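Local coordinates for sialidase domain-containing protein (Dyadobacter fermentans, PDB 5HX0), which is of unknown function but carries a sialidase-like BNR-repeat domain of the beta-propeller clan, consistent with a role in binding or processing glycans, at residues I116-C128 and I137-P149. Residues are numbered along the deposited sequence; the frame is centred on the assembly and turned at random. Where two conformers were deposited one is given.
With ACT (acetate ion), chain D.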
ATOM      1  N   ILE A 116      -2.971  -2.214   7.791  1.00 10.45           N
ATOM      2  CA  ILE A 116      -3.910  -1.201   8.261  1.00  8.38           C
ATOM      3  C   ILE A 116      -4.133  -0.143   7.190  1.00 13.09           C
ATOM      4  O   ILE A 116      -5.270   0.207   6.869  1.00 10.96           O
ATOM      5  CB  ILE A 116      -3.419  -0.555   9.577  1.00  8.83           C
ATOM      6  CG1 ILE A 116      -3.436  -1.565  10.726  1.00 12.10           C
ATOM      7  CG2 ILE A 116      -4.304   0.666   9.924  1.00 10.96           C
ATOM      8  CD1 ILE A 116      -2.718  -1.044  12.016  1.00 11.65           C
ATOM      9  N   TYR A 117      -3.058   0.361   6.592  1.00  9.15           N
ATOM     10  CA  TYR A 117      -3.225   1.455   5.645  1.00 10.67           C
ATOM     11  C   TYR A 117      -2.005   1.644   4.761  1.00 13.02           C
ATOM     12  O   TYR A 117      -0.869   1.644   5.248  1.00 11.22           O
ATOM     13  CB  TYR A 117      -3.497   2.751   6.392  1.00 10.93           C
ATOM     14  CG  TYR A 117      -3.835   3.920   5.484  1.00 13.24           C
ATOM     15  CD1 TYR A 117      -5.003   3.926   4.726  1.00 14.59           C
ATOM     16  CD2 TYR A 117      -3.003   5.035   5.428  1.00 11.67           C
ATOM     17  CE1 TYR A 117      -5.318   5.011   3.906  1.00 15.21           C
ATOM     18  CE2 TYR A 117      -3.307   6.127   4.622  1.00 10.68           C
ATOM     19  CZ  TYR A 117      -4.469   6.102   3.861  1.00 15.51           C
ATOM     20  OH  TYR A 117      -4.763   7.180   3.060  1.00 14.23           O
ATOM     21  N   SER A 118      -2.255   1.826   3.466  0.50 10.08           N
ATOM     22  CA  SER A 118      -1.256   2.302   2.515  0.50  9.84           C
ATOM     23  C   SER A 118      -1.784   3.582   1.884  0.50 10.47           C
ATOM     24  O   SER A 118      -2.837   3.574   1.232  0.50 11.35           O
ATOM     25  CB  SER A 118      -0.959   1.254   1.444  0.50  9.34           C
ATOM     26  OG  SER A 118      -2.156   0.680   0.947  0.50  7.42           O
ATOM     27  N   HIS A 119      -1.074   4.668   2.084  1.00 10.27           N
ATOM     28  CA  HIS A 119      -1.566   5.968   1.618  1.00 10.40           C
ATOM     29  C   HIS A 119      -1.437   6.047   0.095  1.00 10.11           C
ATOM     30  O   HIS A 119      -0.396   5.683  -0.453  1.00 13.26           O
ATOM     31  CB  HIS A 119      -0.756   7.073   2.299  1.00 12.35           C
ATOM     32  CG  HIS A 119      -1.380   8.435   2.251  1.00 15.65           C
ATOM     33  ND1 HIS A 119      -2.728   8.660   2.469  1.00 13.03           N
ATOM     34  CD2 HIS A 119      -0.822   9.651   2.047  1.00 16.00           C
ATOM     35  CE1 HIS A 119      -2.961   9.961   2.408  1.00 18.40           C
ATOM     36  NE2 HIS A 119      -1.821  10.582   2.154  1.00 14.98           N
ATOM     37  N   PRO A 120      -2.469   6.488  -0.624  1.00 12.77           N
ATOM     38  CA  PRO A 120      -2.345   6.577  -2.094  1.00 14.30           C
ATOM     39  C   PRO A 120      -1.277   7.552  -2.560  1.00 15.06           C
ATOM     40  O   PRO A 120      -0.806   7.441  -3.702  1.00 15.65           O
ATOM     41  CB  PRO A 120      -3.752   7.029  -2.531  1.00 13.04           C
ATOM     42  CG  PRO A 120      -4.660   6.462  -1.444  1.00 16.13           C
ATOM     43  CD  PRO A 120      -3.847   6.733  -0.171  1.00 11.47           C
ATOM     44  N   PHE A 121      -0.865   8.506  -1.724  1.00 13.01           N
ATOM     45  CA  PHE A 121       0.012   9.579  -2.178  1.00 11.56           C
ATOM     46  C   PHE A 121       1.416   9.507  -1.607  1.00 12.54           C
ATOM     47  O   PHE A 121       2.202  10.422  -1.859  1.00 12.70           O
ATOM     48  CB  PHE A 121      -0.614  10.946  -1.864  1.00 12.44           C
ATOM     49  CG  PHE A 121      -1.984  11.090  -2.444  1.00 18.28           C
ATOM     50  CD1 PHE A 121      -2.141  11.301  -3.796  1.00 18.16           C
ATOM     51  CD2 PHE A 121      -3.108  10.914  -1.652  1.00 18.89           C
ATOM     52  CE1 PHE A 121      -3.399  11.381  -4.355  1.00 23.44           C
ATOM     53  CE2 PHE A 121      -4.368  10.997  -2.202  1.00 24.57           C
ATOM     54  CZ  PHE A 121      -4.508  11.228  -3.563  1.00 17.74           C
ATOM     55  N   GLY A 122       1.764   8.459  -0.865  1.00 11.05           N
ATOM     56  CA  GLY A 122       3.146   8.301  -0.438  1.00  9.17           C
ATOM     57  C   GLY A 122       3.278   7.361   0.752  1.00 10.90           C
ATOM     58  O   GLY A 122       2.405   6.526   1.004  1.00 10.77           O
ATOM     59  N   GLY A 123       4.404   7.529   1.476  1.00 10.51           N
ATOM     60  CA  GLY A 123       4.738   6.666   2.604  1.00 10.63           C
ATOM     61  C   GLY A 123       4.149   7.176   3.910  1.00 11.52           C
ATOM     62  O   GLY A 123       3.994   8.387   4.116  1.00 13.87           O
ATOM     63  N   SER A 124       3.785   6.235   4.791  1.00 11.97           N
ATOM     64  CA  SER A 124       3.114   6.556   6.049  1.00 11.43           C
ATOM     65  C   SER A 124       4.010   6.260   7.248  1.00 11.85           C
ATOM     66  O   SER A 124       4.847   5.354   7.206  1.00 10.10           O
ATOM     67  CB  SER A 124       1.811   5.774   6.160  1.00 13.49           C
ATOM     68  OG  SER A 124       0.950   6.128   5.094  1.00 12.52           O
ATOM     69  N   GLN A 125       3.813   7.005   8.335  1.00  9.42           N
ATOM     70  CA  GLN A 125       4.724   6.954   9.480  1.00  9.53           C
ATOM     71  C   GLN A 125       4.012   6.556  10.769  1.00 13.18           C
ATOM     72  O   GLN A 125       2.789   6.659  10.883  1.00 13.16           O
ATOM     73  CB  GLN A 125       5.357   8.323   9.715  1.00 12.91           C
ATOM     74  CG  GLN A 125       6.071   8.877   8.483  1.00 11.62           C
ATOM     75  CD  GLN A 125       7.242   8.013   8.107  1.00 13.39           C
ATOM     76  OE1 GLN A 125       7.223   7.337   7.083  1.00 15.24           O
ATOM     77  NE2 GLN A 125       8.272   8.009   8.951  1.00 15.17           N
ATOM     78  N   ASP A 126       4.817   6.150  11.756  1.00 10.54           N
ATOM     79  CA  ASP A 126       4.464   6.121  13.177  1.00 12.11           C
ATOM     80  C   ASP A 126       2.969   5.960  13.471  1.00 10.79           C
ATOM     81  O   ASP A 126       2.329   6.911  13.941  1.00 14.56           O
ATOM     82  CB  ASP A 126       4.935   7.410  13.859  1.00 11.95           C
ATOM     83  CG  ASP A 126       6.418   7.689  13.651  1.00 19.55           C
ATOM     84  OD1 ASP A 126       6.991   7.228  12.646  1.00 13.55           O
ATOM     85  OD2 ASP A 126       7.017   8.391  14.501  1.00 25.50           O
ATOM     86  N   PRO A 127       2.369   4.801  13.226  1.00  9.43           N
ATOM     87  CA  PRO A 127       0.944   4.642  13.566  1.00  8.18           C
ATOM     88  C   PRO A 127       0.756   4.726  15.071  1.00 12.23           C
ATOM     89  O   PRO A 127       1.399   4.000  15.829  1.00 13.26           O
ATOM     90  CB  PRO A 127       0.603   3.239  13.044  1.00  9.04           C
ATOM     91  CG  PRO A 127       1.974   2.484  13.153  1.00  8.10           C
ATOM     92  CD  PRO A 127       3.025   3.528  12.852  1.00 10.14           C
ATOM     93  N   CYS A 128      -0.147   5.596  15.505  1.00 10.99           N
ATOM     94  CA  CYS A 128      -0.428   5.769  16.922  1.00 11.56           C
ATOM     95  C   CYS A 128      -1.876   5.372  17.196  1.00 11.05           C
ATOM     96  O   CYS A 128      -2.796   6.094  16.818  1.00 12.26           O
ATOM     97  CB  CYS A 128      -0.144   7.224  17.320  1.00 14.94           C
ATOM     98  SG  CYS A 128       1.645   7.489  17.351  1.00 12.84           S
ATOM     99  N   ILE A 137     -11.434   2.464  17.608  1.00 10.61           N
ATOM    100  CA  ILE A 137      -9.976   2.585  17.522  1.00 11.10           C
ATOM    101  C   ILE A 137      -9.628   3.691  16.545  1.00 11.41           C
ATOM    102  O   ILE A 137     -10.131   3.706  15.416  1.00 14.91           O
ATOM    103  CB  ILE A 137      -9.305   1.265  17.101  1.00 10.51           C
ATOM    104  CG1 ILE A 137      -9.645   0.143  18.089  1.00 10.87           C
ATOM    105  CG2 ILE A 137      -7.761   1.450  16.989  1.00 10.60           C
ATOM    106  CD1 ILE A 137      -9.328  -1.262  17.542  1.00 13.17           C
ATOM    107  N   LEU A 138      -8.782   4.619  16.990  1.00 12.07           N
ATOM    108  CA  LEU A 138      -8.193   5.642  16.137  1.00 11.08           C
ATOM    109  C   LEU A 138      -6.753   5.253  15.846  1.00 14.65           C
ATOM    110  O   LEU A 138      -6.057   4.758  16.734  1.00 11.44           O
ATOM    111  CB  LEU A 138      -8.206   7.007  16.815  1.00 15.32           C
ATOM    112  CG  LEU A 138      -9.546   7.550  17.323  1.00 18.08           C
ATOM    113  CD1 LEU A 138      -9.331   8.892  18.008  1.00 23.64           C
ATOM    114  CD2 LEU A 138     -10.472   7.718  16.151  1.00 20.12           C
ATOM    115  N   CYS A 139      -6.305   5.487  14.609  1.00 11.09           N
ATOM    116  CA  CYS A 139      -4.913   5.231  14.232  1.00  9.37           C
ATOM    117  C   CYS A 139      -4.378   6.489  13.551  1.00 13.09           C
ATOM    118  O   CYS A 139      -4.641   6.722  12.369  1.00 13.62           O
ATOM    119  CB  CYS A 139      -4.791   4.001  13.323  1.00 10.57           C
ATOM    120  SG  CYS A 139      -3.076   3.632  12.874  1.00 14.26           S
ATOM    121  N   ALA A 140      -3.631   7.297  14.298  1.00 11.83           N
ATOM    122  CA  ALA A 140      -3.048   8.516  13.755  1.00 11.76           C
ATOM    123  C   ALA A 140      -1.768   8.195  12.997  1.00 15.70           C
ATOM    124  O   ALA A 140      -1.024   7.263  13.340  1.00 10.78           O
ATOM    125  CB  ALA A 140      -2.753   9.515  14.875  1.00 12.95           C
ATOM    126  N   SER A 141      -1.521   8.961  11.941  1.00  9.73           N
ATOM    127  CA  SER A 141      -0.295   8.772  11.166  1.00  9.71           C
ATOM    128  C   SER A 141       0.080  10.115  10.542  1.00  9.93           C
ATOM    129  O   SER A 141      -0.557  11.144  10.806  1.00 11.14           O
ATOM    130  CB  SER A 141      -0.501   7.667  10.116  1.00 12.49           C
ATOM    131  OG  SER A 141       0.688   7.434   9.376  1.00 14.52           O
ATOM    132  N   TYR A 142       1.109  10.094   9.698  1.00 10.86           N
ATOM    133  CA  TYR A 142       1.488  11.235   8.872  1.00 12.33           C
ATOM    134  C   TYR A 142       2.350  10.703   7.738  1.00 13.60           C
ATOM    135  O   TYR A 142       2.786   9.553   7.767  1.00 11.56           O
ATOM    136  CB  TYR A 142       2.206  12.329   9.671  1.00  9.71           C
ATOM    137  CG  TYR A 142       3.385  11.886  10.536  1.00 11.84           C
ATOM    138  CD1 TYR A 142       4.678  11.923  10.031  1.00 12.55           C
ATOM    139  CD2 TYR A 142       3.204  11.495  11.869  1.00  9.84           C
ATOM    140  CE1 TYR A 142       5.768  11.571  10.808  1.00 13.97           C
ATOM    141  CE2 TYR A 142       4.305  11.125  12.660  1.00 14.02           C
ATOM    142  CZ  TYR A 142       5.579  11.165  12.107  1.00 19.88           C
ATOM    143  OH  TYR A 142       6.694  10.812  12.841  1.00 26.18           O
ATOM    144  N   GLY A 143       2.557  11.535   6.705  1.00 10.41           N
ATOM    145  CA  GLY A 143       3.053  11.029   5.439  1.00 10.23           C
ATOM    146  C   GLY A 143       4.140  11.867   4.787  1.00 15.34           C
ATOM    147  O   GLY A 143       4.354  13.048   5.115  1.00 12.26           O
ATOM    148  N   TRP A 144       4.794  11.227   3.801  1.00 11.60           N
ATOM    149  CA  TRP A 144       5.855  11.798   2.978  1.00 14.05           C
ATOM    150  C   TRP A 144       5.552  11.523   1.516  1.00 17.46           C
ATOM    151  O   TRP A 144       5.295  10.371   1.147  1.00 15.48           O
ATOM    152  CB  TRP A 144       7.221  11.170   3.309  1.00 12.87           C
ATOM    153  CG  TRP A 144       7.731  11.534   4.654  1.00 19.80           C
ATOM    154  CD1 TRP A 144       7.668  10.780   5.796  1.00 15.64           C
ATOM    155  CD2 TRP A 144       8.391  12.760   5.008  1.00 15.03           C
ATOM    156  NE1 TRP A 144       8.255  11.473   6.842  1.00 17.62           N
ATOM    157  CE2 TRP A 144       8.704  12.686   6.380  1.00 18.50           C
ATOM    158  CE3 TRP A 144       8.738  13.915   4.294  1.00 14.13           C
ATOM    159  CZ2 TRP A 144       9.365  13.722   7.055  1.00 16.55           C
ATOM    160  CZ3 TRP A 144       9.392  14.937   4.956  1.00 14.00           C
ATOM    161  CH2 TRP A 144       9.698  14.838   6.324  1.00 17.36           C
ATOM    162  N   ALA A 145       5.631  12.551   0.675  1.00 11.75           N
ATOM    163  CA  ALA A 145       5.426  12.362  -0.754  1.00 14.38           C
ATOM    164  C   ALA A 145       6.757  12.444  -1.492  1.00 15.12           C
ATOM    165  O   ALA A 145       7.722  13.043  -1.012  1.00 15.78           O
ATOM    166  CB  ALA A 145       4.428  13.402  -1.298  1.00 14.68           C
ATOM    167  N   PHE A 146       6.810  11.838  -2.677  1.00 13.29           N
ATOM    168  CA  PHE A 146       8.058  11.761  -3.431  1.00 14.05           C
ATOM    169  C   PHE A 146       7.809  12.367  -4.799  1.00 14.79           C
ATOM    170  O   PHE A 146       7.129  11.771  -5.632  1.00 17.48           O
ATOM    171  CB  PHE A 146       8.562  10.315  -3.500  1.00 14.41           C
ATOM    172  CG  PHE A 146       8.945   9.779  -2.137  1.00 18.20           C
ATOM    173  CD1 PHE A 146       7.968   9.372  -1.240  1.00 15.88           C
ATOM    174  CD2 PHE A 146      10.267   9.771  -1.730  1.00 19.63           C
ATOM    175  CE1 PHE A 146       8.314   8.930   0.058  1.00 17.53           C
ATOM    176  CE2 PHE A 146      10.623   9.319  -0.455  1.00 19.95           C
ATOM    177  CZ  PHE A 146       9.634   8.895   0.439  1.00 16.98           C
ATOM    178  N   LEU A 147       8.358  13.552  -5.023  1.00 14.53           N
ATOM    179  CA  LEU A 147       8.018  14.346  -6.189  1.00 19.06           C
ATOM    180  C   LEU A 147       9.146  14.320  -7.203  1.00 18.68           C
ATOM    181  O   LEU A 147      10.313  14.102  -6.865  1.00 18.76           O
ATOM    182  CB  LEU A 147       7.721  15.796  -5.795  1.00 17.46           C
ATOM    183  CG  LEU A 147       6.288  16.124  -5.376  1.00 21.56           C
ATOM    184  CD1 LEU A 147       5.870  15.311  -4.170  1.00 17.61           C
ATOM    185  CD2 LEU A 147       6.174  17.629  -5.076  1.00 26.19           C
ATOM    186  N   ARG A 148       8.773  14.557  -8.453  1.00 18.71           N
ATOM    187  CA  ARG A 148       9.706  14.672  -9.563  1.00 22.73           C
ATOM    188  C   ARG A 148      10.130  16.121  -9.714  1.00 22.49           C
ATOM    189  O   ARG A 148       9.522  17.015  -9.116  1.00 20.00           O
ATOM    190  CB  ARG A 148       9.047  14.126 -10.827  1.00 21.43           C
ATOM    191  CG  ARG A 148       8.879  12.624 -10.745  1.00 22.76           C
ATOM    192  CD  ARG A 148       8.003  12.052 -11.860  1.00 22.88           C
ATOM    193  NE  ARG A 148       7.774  10.634 -11.607  1.00 23.01           N
ATOM    194  CZ  ARG A 148       6.722   9.940 -12.040  1.00 28.34           C
ATOM    195  NH1 ARG A 148       5.761  10.525 -12.764  1.00 17.84           N
ATOM    196  NH2 ARG A 148       6.626   8.657 -11.734  1.00 27.61           N
ATOM    197  N   PRO A 149      11.194  16.394 -10.492  1.00 26.15           N
ATOM    198  CA  PRO A 149      11.757  17.757 -10.493  1.00 21.77           C
ATOM    199  C   PRO A 149      10.766  18.846 -10.858  1.00 25.49           C
ATOM    200  O   PRO A 149      10.810  19.923 -10.248  1.00 30.86           O
ATOM    201  CB  PRO A 149      12.893  17.662 -11.525  1.00 27.95           C
ATOM    202  CG  PRO A 149      13.335  16.257 -11.459  1.00 27.62           C
ATOM    203  CD  PRO A 149      12.064  15.452 -11.227  1.00 23.79           C
TER
HETATM  204  C   ACT D 402       9.921   9.267  12.489  1.00 42.45           C
HETATM  205  O   ACT D 402       8.952   9.205  11.684  1.00 42.56           O
HETATM  206  OXT ACT D 402       9.701   8.926  13.692  1.00 24.84           O
HETATM  207  CH3 ACT D 402      11.268   9.739  12.026  1.00 45.34           C
HETATM  208  O   HOH W   1       4.490  10.299  -3.330  1.00 15.12           O
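Tyr142 has CG between its backbone N and carbonyl carbon (chi1 51°), which turns its ring back so that a face meets Gln125 CB; the bend at Gln125 chi2 (-64°) turns the amide toward Trp144. Gln125 CB lies over one face, 3.7 Å from the centroid of the Tyr142 ring, in a CH-pi contact. The Gln125 amide then reaches the Trp144 indole at its edge, with CD 3.6 Å from Trp144 CD1. The amide and indole planes are nearly perpendicular. Both ends of this amide are held: OE1 accepts from Arg76 NE, and NE2 donates to the acetate ion, Gln125 NE2 to ACT O being 3.1 Å. The acetate, probably from the crystallisation liquor, sits beside the Asp126 carboxylate and Tyr142 OH. Asp126 OD2 is 3.0 Å from Tyr142 OH, with the carboxylate turned obliquely to the ring.

The backbones pair as two antiparallel ladders whose register shifts by one residue. Gly123 and Trp144 form a hydrogen-bonded pair, and Cys128 and Ala140 form another. Between them the 125-127 backbone departs from regular pairing. Ser141 bridges this break: its hydroxyl donates to a lone pair of the Gln125 carbonyl, OG to O 2.7 Å. Gln125 N still donates to Tyr142 O. Beside the Cys128-Ala140 pair, Pro127 CB packs on Cys139 SG at 3.7 Å. At the other end, a water links Phe121 O to Phe146 N.

The contact is the buried hairpin of strands 123-131 and 137-145, within one of the antiparallel sheets expected of a propeller. Strand 165-175 pairs with the other side of 137-145, and the hydroxyl of Tyr171 on it is hydrogen-bonded to Ser124 OG. Strand 114-117, just before the hairpin, belongs to the adjacent sheet and pairs with strand 97-103.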